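Local coordinates for protein citrate synthase (Thermotoga maritima, PDB 2P2W) that probably catalyses the condensation of oxaloacetate with acetyl-CoA to give citrate and CoA, a step of the tricarboxylic acid cycle, at residues N150-M155 with N160-L165; S146-F151 with S168-L173; T124-Y129 with R314-A319. All blocks are in the same frame, centred on the assembly; numbering follows the deposited sequence.

Contact 1 (N150-M155 with N160-L165)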
loop_
_atom_site.group_PDB
_atom_site.type_symbol
_atom_site.label_atom_id
_atom_site.label_comp_id
_atom_site.label_asym_id
_atom_site.label_seq_id
_atom_site.Cartn_x
_atom_site.Cartn_y
_atom_site.Cartn_z
ATOM N N ASN A 150 -25.609 6.171 -12.195
ATOM C CA ASN A 150 -25.281 4.869 -12.746
ATOM C C ASN A 150 -24.864 3.848 -11.700
ATOM O O ASN A 150 -25.182 2.660 -11.819
ATOM C CB ASN A 150 -24.174 4.990 -13.782
ATOM C CG ASN A 150 -23.805 3.652 -14.369
ATOM O OD1 ASN A 150 -24.589 3.034 -15.093
ATOM N ND2 ASN A 150 -22.591 3.203 -14.079
ATOM N N PHE A 151 -24.133 4.297 -10.686
ATOM C CA PHE A 151 -23.707 3.381 -9.639
ATOM C C PHE A 151 -24.948 2.832 -8.951
ATOM O O PHE A 151 -25.089 1.624 -8.760
ATOM C CB PHE A 151 -22.821 4.096 -8.618
ATOM C CG PHE A 151 -22.480 3.254 -7.422
ATOM C CD1 PHE A 151 -22.048 1.941 -7.581
ATOM C CD2 PHE A 151 -22.588 3.773 -6.136
ATOM C CE1 PHE A 151 -21.728 1.152 -6.476
ATOM C CE2 PHE A 151 -22.271 2.993 -5.019
ATOM C CZ PHE A 151 -21.840 1.680 -5.192
ATOM N N TYR A 152 -25.857 3.731 -8.599
ATOM C CA TYR A 152 -27.083 3.338 -7.925
ATOM C C TYR A 152 -27.899 2.381 -8.795
ATOM O O TYR A 152 -28.484 1.417 -8.296
ATOM C CB TYR A 152 -27.906 4.579 -7.594
ATOM C CG TYR A 152 -28.985 4.341 -6.565
ATOM C CD1 TYR A 152 -28.716 4.459 -5.200
ATOM C CD2 TYR A 152 -30.276 3.992 -6.956
ATOM C CE1 TYR A 152 -29.715 4.240 -4.249
ATOM C CE2 TYR A 152 -31.277 3.769 -6.020
ATOM C CZ TYR A 152 -30.994 3.895 -4.671
ATOM O OH TYR A 152 -31.995 3.686 -3.752
ATOM N N TYR A 153 -27.922 2.634 -10.100
ATOM C CA TYR A 153 -28.681 1.784 -11.005
ATOM C C TYR A 153 -28.056 0.402 -11.199
ATOM O O TYR A 153 -28.774 -0.595 -11.281
ATOM C CB TYR A 153 -28.865 2.477 -12.362
ATOM C CG TYR A 153 -29.960 1.849 -13.194
ATOM C CD1 TYR A 153 -31.288 2.250 -13.037
ATOM C CD2 TYR A 153 -29.685 0.816 -14.088
ATOM C CE1 TYR A 153 -32.318 1.634 -13.744
ATOM C CE2 TYR A 153 -30.708 0.192 -14.804
ATOM C CZ TYR A 153 -32.022 0.605 -14.623
ATOM O OH TYR A 153 -33.045 -0.011 -15.309
ATOM N N MET A 154 -26.729 0.334 -11.279
ATOM C CA MET A 154 -26.060 -0.954 -11.448
ATOM C C MET A 154 -26.217 -1.781 -10.179
ATOM O O MET A 154 -26.118 -3.010 -10.208
ATOM C CB MET A 154 -24.567 -0.776 -11.743
ATOM C CG MET A 154 -24.251 -0.127 -13.084
ATOM S SD MET A 154 -22.475 -0.178 -13.427
ATOM C CE MET A 154 -21.803 0.606 -11.947
ATOM N N MET A 155 -26.456 -1.097 -9.065
ATOM C CA MET A 155 -26.631 -1.761 -7.776
ATOM C C MET A 155 -28.045 -2.286 -7.576
ATOM O O MET A 155 -28.245 -3.464 -7.281
ATOM C CB MET A 155 -26.336 -0.792 -6.620
ATOM C CG MET A 155 -24.877 -0.641 -6.232
ATOM S SD MET A 155 -24.242 -2.059 -5.331
ATOM C CE MET A 155 -25.092 -1.867 -3.717
ATOM N N ASN A 160 -33.605 6.811 -7.874
ATOM C CA ASN A 160 -34.307 7.467 -6.783
ATOM C C ASN A 160 -33.684 8.819 -6.435
ATOM O O ASN A 160 -32.501 9.048 -6.677
ATOM C CB ASN A 160 -34.281 6.541 -5.561
ATOM C CG ASN A 160 -35.021 7.109 -4.379
ATOM O OD1 ASN A 160 -34.662 8.160 -3.856
ATOM N ND2 ASN A 160 -36.069 6.415 -3.947
ATOM N N GLU A 161 -34.494 9.704 -5.862
ATOM C CA GLU A 161 -34.048 11.035 -5.464
ATOM C C GLU A 161 -32.926 10.981 -4.425
ATOM O O GLU A 161 -32.130 11.914 -4.309
ATOM C CB GLU A 161 -35.229 11.824 -4.896
ATOM C CG GLU A 161 -34.886 13.228 -4.431
ATOM C CD GLU A 161 -35.994 13.852 -3.604
ATOM O OE1 GLU A 161 -36.647 13.116 -2.831
ATOM O OE2 GLU A 161 -36.210 15.077 -3.726
ATOM N N LYS A 162 -32.875 9.886 -3.672
ATOM C CA LYS A 162 -31.857 9.698 -2.643
ATOM C C LYS A 162 -30.453 9.786 -3.235
ATOM O O LYS A 162 -29.472 9.995 -2.517
ATOM C CB LYS A 162 -32.052 8.339 -1.965
ATOM C CG LYS A 162 -33.074 8.365 -0.832
ATOM C CD LYS A 162 -33.884 7.074 -0.757
ATOM C CE LYS A 162 -33.057 5.850 -1.113
ATOM N NZ LYS A 162 -33.494 4.651 -0.336
ATOM N N ILE A 163 -30.369 9.620 -4.550
ATOM C CA ILE A 163 -29.098 9.684 -5.258
ATOM C C ILE A 163 -28.352 10.986 -4.961
ATOM O O ILE A 163 -27.130 10.989 -4.807
ATOM C CB ILE A 163 -29.325 9.542 -6.784
ATOM C CG1 ILE A 163 -29.767 8.108 -7.100
ATOM C CG2 ILE A 163 -28.057 9.901 -7.548
ATOM C CD1 ILE A 163 -30.202 7.887 -8.547
ATOM N N ARG A 164 -29.091 12.087 -4.873
ATOM C CA ARG A 164 -28.520 13.401 -4.582
ATOM C C ARG A 164 -27.741 13.411 -3.261
ATOM O O ARG A 164 -26.705 14.049 -3.125
ATOM C CB ARG A 164 -29.662 14.415 -4.520
ATOM C CG ARG A 164 -30.340 14.612 -5.876
ATOM C CD ARG A 164 -31.303 15.805 -5.868
ATOM N NE ARG A 164 -32.059 15.867 -7.123
ATOM C CZ ARG A 164 -31.525 16.582 -8.129
ATOM N NH1 ARG A 164 -30.361 17.188 -7.970
ATOM N NH2 ARG A 164 -32.177 16.674 -9.292
ATOM N N LEU A 165 -28.277 12.708 -2.267
ATOM C CA LEU A 165 -27.650 12.651 -0.951
ATOM C C LEU A 165 -26.330 11.883 -1.050
ATOM O O LEU A 165 -25.321 12.278 -0.460
ATOM C CB LEU A 165 -28.591 11.974 0.051
ATOM C CG LEU A 165 -30.023 12.530 0.095
ATOM C CD1 LEU A 165 -30.808 11.825 1.197
ATOM C CD2 LEU A 165 -29.997 14.038 0.321
#
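Tyr-152 packs on Ile-163 in a short-range contact between helix 147-156 and the beginning of helix 163-173. The two form a helix-loop-helix corner in the predominantly alpha-helical citrate synthase fold, helix 147-156 being followed through a short connection by helix 163-173; Tyr-152 CA and Ile-163 CA, the nearest pair of CA atoms, are 7.2 Å apart. The CG of Tyr-152 lies anti to its own nitrogen (chi1 -163°), which carries the ring across to the second helix. There Ile-163 lays its CG1 over one face of the ring in a CH-pi contact, 4.3 Å from the centroid and 25° off the normal. The isoleucine also reaches the base of the tyrosine side chain, with Ile-163 CD1 4.1 Å from Tyr-152 CB. At the far end the hydroxyl meets the connection: Asn-160 CB approaches the ring obliquely, and Tyr-152 OH stands 4.1 Å from it. Around Asn-160 the chain makes a type I turn to Ile-163, and Asn-160 OD1 caps it by accepting from Lys-162 N, although the modelled length is so short that its exact value is doubtful. Replacing Tyr-152 by an alanine would probably leave Ile-163 CG1 without the ring it covers and open a gap between helix and turn. The ring also meets that of Phe-156 edge to face. Lys-162, its chain bent at three successive torsions, brings its CE to 3.6 Å from Tyr-152 OH.

Contact 2 (S146-F151 with S168-L173)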
loop_
_atom_site.group_PDB
_atom_site.type_symbol
_atom_site.label_atom_id
_atom_site.label_comp_id
_atom_site.label_asym_id
_atom_site.label_seq_id
_atom_site.Cartn_x
_atom_site.Cartn_y
_atom_site.Cartn_z
ATOM N N SER A 146 -25.416 9.566 -15.086
ATOM C CA SER A 146 -24.239 10.184 -14.473
ATOM C C SER A 146 -23.469 9.136 -13.672
ATOM O O SER A 146 -23.964 8.030 -13.460
ATOM C CB SER A 146 -24.657 11.329 -13.545
ATOM O OG SER A 146 -25.161 10.832 -12.315
ATOM N N HIS A 147 -22.262 9.490 -13.236
ATOM C CA HIS A 147 -21.409 8.583 -12.460
ATOM C C HIS A 147 -22.127 7.988 -11.242
ATOM O O HIS A 147 -22.108 6.773 -11.034
ATOM C CB HIS A 147 -20.148 9.330 -12.003
ATOM C CG HIS A 147 -19.080 8.446 -11.431
ATOM N ND1 HIS A 147 -18.422 7.489 -12.178
ATOM C CD2 HIS A 147 -18.534 8.395 -10.193
ATOM C CE1 HIS A 147 -17.515 6.890 -11.423
ATOM N NE2 HIS A 147 -17.563 7.421 -10.215
ATOM N N VAL A 148 -22.758 8.842 -10.440
ATOM C CA VAL A 148 -23.459 8.391 -9.237
ATOM C C VAL A 148 -24.808 7.735 -9.564
ATOM O O VAL A 148 -25.153 6.702 -8.989
ATOM C CB VAL A 148 -23.663 9.565 -8.250
ATOM C CG1 VAL A 148 -24.359 9.080 -6.986
ATOM C CG2 VAL A 148 -22.313 10.183 -7.902
ATOM N N GLU A 149 -25.569 8.331 -10.479
ATOM C CA GLU A 149 -26.857 7.758 -10.883
ATOM C C GLU A 149 -26.621 6.329 -11.351
ATOM O O GLU A 149 -27.337 5.400 -10.972
ATOM C CB GLU A 149 -27.456 8.532 -12.062
ATOM C CG GLU A 149 -28.259 9.753 -11.705
ATOM C CD GLU A 149 -28.788 10.465 -12.938
ATOM O OE1 GLU A 149 -28.244 10.245 -14.050
ATOM O OE2 GLU A 149 -29.744 11.257 -12.794
ATOM N N ASN A 150 -25.609 6.171 -12.195
ATOM C CA ASN A 150 -25.281 4.869 -12.746
ATOM C C ASN A 150 -24.864 3.848 -11.700
ATOM O O ASN A 150 -25.182 2.660 -11.819
ATOM C CB ASN A 150 -24.174 4.990 -13.782
ATOM C CG ASN A 150 -23.805 3.652 -14.369
ATOM O OD1 ASN A 150 -24.589 3.034 -15.093
ATOM N ND2 ASN A 150 -22.591 3.203 -14.079
ATOM N N PHE A 151 -24.133 4.297 -10.686
ATOM C CA PHE A 151 -23.707 3.381 -9.639
ATOM C C PHE A 151 -24.948 2.832 -8.951
ATOM O O PHE A 151 -25.089 1.624 -8.760
ATOM C CB PHE A 151 -22.821 4.096 -8.618
ATOM C CG PHE A 151 -22.480 3.254 -7.422
ATOM C CD1 PHE A 151 -22.048 1.941 -7.581
ATOM C CD2 PHE A 151 -22.588 3.773 -6.136
ATOM C CE1 PHE A 151 -21.728 1.152 -6.476
ATOM C CE2 PHE A 151 -22.271 2.993 -5.019
ATOM C CZ PHE A 151 -21.840 1.680 -5.192
ATOM N N SER A 168 -23.668 14.080 -2.732
ATOM C CA SER A 168 -23.108 15.076 -1.819
ATOM C C SER A 168 -22.080 14.395 -0.914
ATOM O O SER A 168 -21.014 14.947 -0.643
ATOM C CB SER A 168 -24.207 15.706 -0.952
ATOM O OG SER A 168 -25.052 16.546 -1.717
ATOM N N ALA A 169 -22.407 13.190 -0.454
ATOM C CA ALA A 169 -21.508 12.434 0.417
ATOM C C ALA A 169 -20.183 12.136 -0.278
ATOM O O ALA A 169 -19.112 12.299 0.316
ATOM C CB ALA A 169 -22.172 11.133 0.857
ATOM N N PHE A 170 -20.244 11.691 -1.530
ATOM C CA PHE A 170 -19.013 11.396 -2.260
ATOM C C PHE A 170 -18.139 12.645 -2.359
ATOM O O PHE A 170 -16.935 12.597 -2.100
ATOM C CB PHE A 170 -19.315 10.888 -3.670
ATOM C CG PHE A 170 -19.758 9.453 -3.726
ATOM C CD1 PHE A 170 -19.220 8.503 -2.862
ATOM C CD2 PHE A 170 -20.665 9.038 -4.700
ATOM C CE1 PHE A 170 -19.573 7.159 -2.970
ATOM C CE2 PHE A 170 -21.026 7.699 -4.818
ATOM C CZ PHE A 170 -20.478 6.755 -3.951
ATOM N N ILE A 171 -18.749 13.761 -2.738
ATOM C CA ILE A 171 -18.023 15.015 -2.872
ATOM C C ILE A 171 -17.308 15.375 -1.566
ATOM O O ILE A 171 -16.143 15.768 -1.577
ATOM C CB ILE A 171 -18.980 16.160 -3.291
ATOM C CG1 ILE A 171 -19.563 15.858 -4.675
ATOM C CG2 ILE A 171 -18.244 17.493 -3.297
ATOM C CD1 ILE A 171 -20.638 16.832 -5.125
ATOM N N LEU A 172 -18.002 15.224 -0.443
ATOM C CA LEU A 172 -17.414 15.529 0.861
ATOM C C LEU A 172 -16.216 14.631 1.196
ATOM O O LEU A 172 -15.324 15.033 1.945
ATOM C CB LEU A 172 -18.459 15.367 1.967
ATOM C CG LEU A 172 -19.606 16.375 2.028
ATOM C CD1 LEU A 172 -20.621 15.939 3.081
ATOM C CD2 LEU A 172 -19.045 17.746 2.359
ATOM N N LEU A 173 -16.201 13.426 0.635
ATOM C CA LEU A 173 -15.145 12.454 0.906
ATOM C C LEU A 173 -14.034 12.349 -0.140
ATOM O O LEU A 173 -13.108 11.562 0.024
ATOM C CB LEU A 173 -15.770 11.063 1.081
ATOM C CG LEU A 173 -16.771 10.869 2.221
ATOM C CD1 LEU A 173 -17.575 9.588 1.994
ATOM C CD2 LEU A 173 -16.023 10.810 3.547
#
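Val-148 and Phe-170 hold the close part of this buried helix-to-helix contact. Val-148 CG2 sits against the edge of the Phe-170 ring, in its plane, 3.8 Å from Phe-170 CD2 and 4.2 Å from Phe-170 CE2. With Phe-170 CG anti to the carbonyl carbon (chi1 -77°), the ring is sent out from helix 163-173 towards the valine, and the two side chains slide past each other in opposite directions. Val-148 CA and Phe-170 CA are 8.8 Å apart, and Phe-170 contributes the largest share of the buried surface.

A turn further along, the packing slackens. Phe-151 reaches the same ring only at CZ, with Phe-151 CD2 4.3 Å from Phe-170 CZ. The two rings are not stacked: Phe-151 CD2 lies at the edge of Phe-170, while Phe-170 CZ reaches the Phe-151 ring obliquely. The start of helix 147-156, away from the Phe-170 ring, is polar, and its Ser-146 and Glu-149 are partly exposed. These two residues form a capping box: Glu-149 N donates to Ser-146 OG at 3.1 Å, and Ser-146 N donates to Glu-149 OE1, also at 3.1 Å, on the anti side of the carboxylate. This pair of bonds gives partners to the N-H of the N-cap serine and to that of Glu-149 in the first turn.

Helix 317-337 packs alongside, with Thr-323 and Ala-324 against Phe-170 and Leu-320 against Phe-151; helix 110-133 supports Phe-151 through Pro-123, and Tyr-28 of strand 25-28 reaches the second helix by a hydrogen bond from its hydroxyl to Ile-171 O.

Contact 3 (T124-Y129 with R314-A319)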
loop_
_atom_site.group_PDB
_atom_site.type_symbol
_atom_site.label_atom_id
_atom_site.label_comp_id
_atom_site.label_asym_id
_atom_site.label_seq_id
_atom_site.Cartn_x
_atom_site.Cartn_y
_atom_site.Cartn_z
ATOM N N THR A 124 -18.376 0.167 -11.043
ATOM C CA THR A 124 -18.697 -1.030 -11.806
ATOM C C THR A 124 -18.160 -2.253 -11.072
ATOM O O THR A 124 -18.829 -3.282 -10.985
ATOM C CB THR A 124 -18.087 -0.962 -13.213
ATOM O OG1 THR A 124 -18.557 0.223 -13.867
ATOM C CG2 THR A 124 -18.492 -2.187 -14.033
ATOM N N ILE A 125 -16.947 -2.134 -10.542
ATOM C CA ILE A 125 -16.338 -3.233 -9.798
ATOM C C ILE A 125 -17.222 -3.582 -8.605
ATOM O O ILE A 125 -17.547 -4.749 -8.386
ATOM C CB ILE A 125 -14.927 -2.851 -9.284
ATOM C CG1 ILE A 125 -13.955 -2.750 -10.463
ATOM C CG2 ILE A 125 -14.431 -3.886 -8.275
ATOM C CD1 ILE A 125 -12.594 -2.191 -10.085
ATOM N N LEU A 126 -17.617 -2.563 -7.847
ATOM C CA LEU A 126 -18.454 -2.767 -6.669
ATOM C C LEU A 126 -19.839 -3.303 -7.007
ATOM O O LEU A 126 -20.307 -4.256 -6.388
ATOM C CB LEU A 126 -18.599 -1.459 -5.885
ATOM C CG LEU A 126 -17.306 -0.797 -5.399
ATOM C CD1 LEU A 126 -17.646 0.418 -4.544
ATOM C CD2 LEU A 126 -16.482 -1.797 -4.598
ATOM N N ALA A 127 -20.499 -2.687 -7.985
ATOM C CA ALA A 127 -21.838 -3.116 -8.367
ATOM C C ALA A 127 -21.843 -4.545 -8.904
ATOM O O ALA A 127 -22.686 -5.357 -8.517
ATOM C CB ALA A 127 -22.420 -2.157 -9.398
ATOM N N TYR A 128 -20.898 -4.857 -9.787
ATOM C CA TYR A 128 -20.810 -6.198 -10.354
ATOM C C TYR A 128 -20.605 -7.260 -9.284
ATOM O O TYR A 128 -21.232 -8.321 -9.330
ATOM C CB TYR A 128 -19.655 -6.288 -11.352
ATOM C CG TYR A 128 -19.964 -5.794 -12.753
ATOM C CD1 TYR A 128 -21.118 -5.060 -13.031
ATOM C CD2 TYR A 128 -19.081 -6.050 -13.798
ATOM C CE1 TYR A 128 -21.379 -4.590 -14.327
ATOM C CE2 TYR A 128 -19.327 -5.589 -15.085
ATOM C CZ TYR A 128 -20.474 -4.860 -15.345
ATOM O OH TYR A 128 -20.697 -4.401 -16.621
ATOM N N TYR A 129 -19.718 -6.991 -8.330
ATOM C CA TYR A 129 -19.461 -7.973 -7.285
ATOM C C TYR A 129 -20.683 -8.127 -6.387
ATOM O O TYR A 129 -20.980 -9.220 -5.912
ATOM C CB TYR A 129 -18.235 -7.588 -6.451
ATOM C CG TYR A 129 -17.855 -8.665 -5.463
ATOM C CD1 TYR A 129 -17.115 -9.781 -5.869
ATOM C CD2 TYR A 129 -18.308 -8.620 -4.149
ATOM C CE1 TYR A 129 -16.848 -10.830 -4.985
ATOM C CE2 TYR A 129 -18.043 -9.659 -3.259
ATOM C CZ TYR A 129 -17.317 -10.760 -3.682
ATOM O OH TYR A 129 -17.068 -11.785 -2.796
ATOM N N ARG A 314 -22.941 -2.972 4.832
ATOM C CA ARG A 314 -21.936 -2.411 5.730
ATOM C C ARG A 314 -20.492 -2.682 5.278
ATOM O O ARG A 314 -19.593 -1.874 5.475
ATOM C CB ARG A 314 -22.178 -2.966 7.135
ATOM C CG ARG A 314 -23.515 -2.485 7.698
ATOM C CD ARG A 314 -23.737 -2.890 9.159
ATOM N NE ARG A 314 -24.973 -2.271 9.654
ATOM C CZ ARG A 314 -25.325 -2.487 10.934
ATOM N NH1 ARG A 314 -24.574 -3.242 11.716
ATOM N NH2 ARG A 314 -26.433 -1.914 11.415
ATOM N N ASN A 315 -20.262 -3.871 4.687
ATOM C CA ASN A 315 -18.893 -4.181 4.280
ATOM C C ASN A 315 -18.501 -3.512 2.953
ATOM O O ASN A 315 -17.475 -3.809 2.349
ATOM C CB ASN A 315 -18.691 -5.703 4.249
ATOM C CG ASN A 315 -19.412 -6.321 3.080
ATOM O OD1 ASN A 315 -20.451 -5.848 2.630
ATOM N ND2 ASN A 315 -18.849 -7.443 2.601
ATOM N N MET A 316 -19.382 -2.588 2.491
ATOM C CA MET A 316 -19.053 -1.767 1.327
ATOM C C MET A 316 -18.815 -0.289 1.704
ATOM O O MET A 316 -18.408 0.530 0.883
ATOM C CB MET A 316 -20.191 -1.870 0.292
ATOM C CG MET A 316 -19.809 -1.249 -1.057
ATOM S SD MET A 316 -21.225 -0.976 -2.132
ATOM C CE MET A 316 -21.479 -2.680 -2.653
ATOM N N PHE A 317 -19.127 0.051 2.983
ATOM C CA PHE A 317 -18.986 1.450 3.425
ATOM C C PHE A 317 -17.574 2.027 3.126
ATOM O O PHE A 317 -17.441 3.126 2.609
ATOM C CB PHE A 317 -19.248 1.522 4.937
ATOM C CG PHE A 317 -20.710 1.400 5.289
ATOM C CD1 PHE A 317 -21.650 1.021 4.335
ATOM C CD2 PHE A 317 -21.111 1.619 6.602
ATOM C CE1 PHE A 317 -22.986 0.864 4.703
ATOM C CE2 PHE A 317 -22.448 1.456 6.963
ATOM C CZ PHE A 317 -23.387 1.079 6.016
ATOM N N THR A 318 -16.517 1.290 3.460
ATOM C CA THR A 318 -15.173 1.791 3.205
ATOM C C THR A 318 -14.922 1.901 1.699
ATOM O O THR A 318 -14.214 2.800 1.244
ATOM C CB THR A 318 -14.090 0.879 3.838
ATOM O OG1 THR A 318 -14.325 0.763 5.245
ATOM C CG2 THR A 318 -12.706 1.482 3.635
ATOM N N ALA A 319 -15.512 0.993 0.925
ATOM C CA ALA A 319 -15.340 1.020 -0.527
ATOM C C ALA A 319 -16.070 2.229 -1.117
ATOM O O ALA A 319 -15.661 2.767 -2.148
ATOM C CB ALA A 319 -15.863 -0.274 -1.146
#
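Leu-126 keeps CG anti to its carbonyl carbon (chi1 -58°), and this sends both methyl groups out of helix 110-133 towards Ala-319. Met-316, by contrast, leaves its backbone with CG anti to the nitrogen (chi1 -169°) and turns only at its last torsion (chi3 -76°), so that its methyl end comes back beside the other helix. Both leucine methyls meet a single small target: Leu-126 CD2 is 3.8 Å from Ala-319 CB, and Leu-126 CD1 is 3.9 Å from the same carbon. CD1 also lies beside the backbone of the alanine, with Leu-126 CD1 3.9 Å from Ala-319 O. That oxygen is not left without a polar partner, because it accepts a hydrogen bond from the hydroxyl of Thr-323, one turn further along its helix.

This is helix-to-helix packing within the largely alpha-helical citrate synthase fold. It joins two long helices, 110-133 and 317-337, that are far apart in sequence, and it does so at the start of the second. Here the chain enters helix 317-337 through a turn in which Phe-317 N bonds to Arg-314 O. The alanine is small enough to let the backbones approach, with 7.9 Å between Leu-126 CA and Ala-319 CA.

Met-316 packs more loosely than the alanine. Its CG is 4.4 Å from Leu-126 CD1, and its CE ends 4.2 Å from Leu-126 O; the methyl end thus faces the leucine carbonyl oxygen, the CG its methyl. Beyond it are Met-155 of helix 147-156 and Tyr-90 of helix 90-98, both in contact with Met-316, while Phe-151 packs against Leu-126.

In the fold
Contacts 1 and 2 are successive parts of one helix pair, 147-156 with 163-173, their centres about 8 Å apart; they share Asn-150 and Phe-151 and meet where Ile-163 CG2 lies 3.8 Å from Val-148 CG1. Contact 3 spans the longer loop of the chain in which both are nested. Its centre is about 14 Å from that of contact 1, joined through Met-154 CB and Ala-127 CB at 3.5 Å, and about 13 Å from that of contact 2, joined through Phe-151 CZ and Met-316 SD at 4.1 Å. Contact 2 lies nearest the predicted active site: the Phe-170 side chain is about 12 Å from that of Asp-300, a predicted active-site residue, and about 13 Å from a bound citrate.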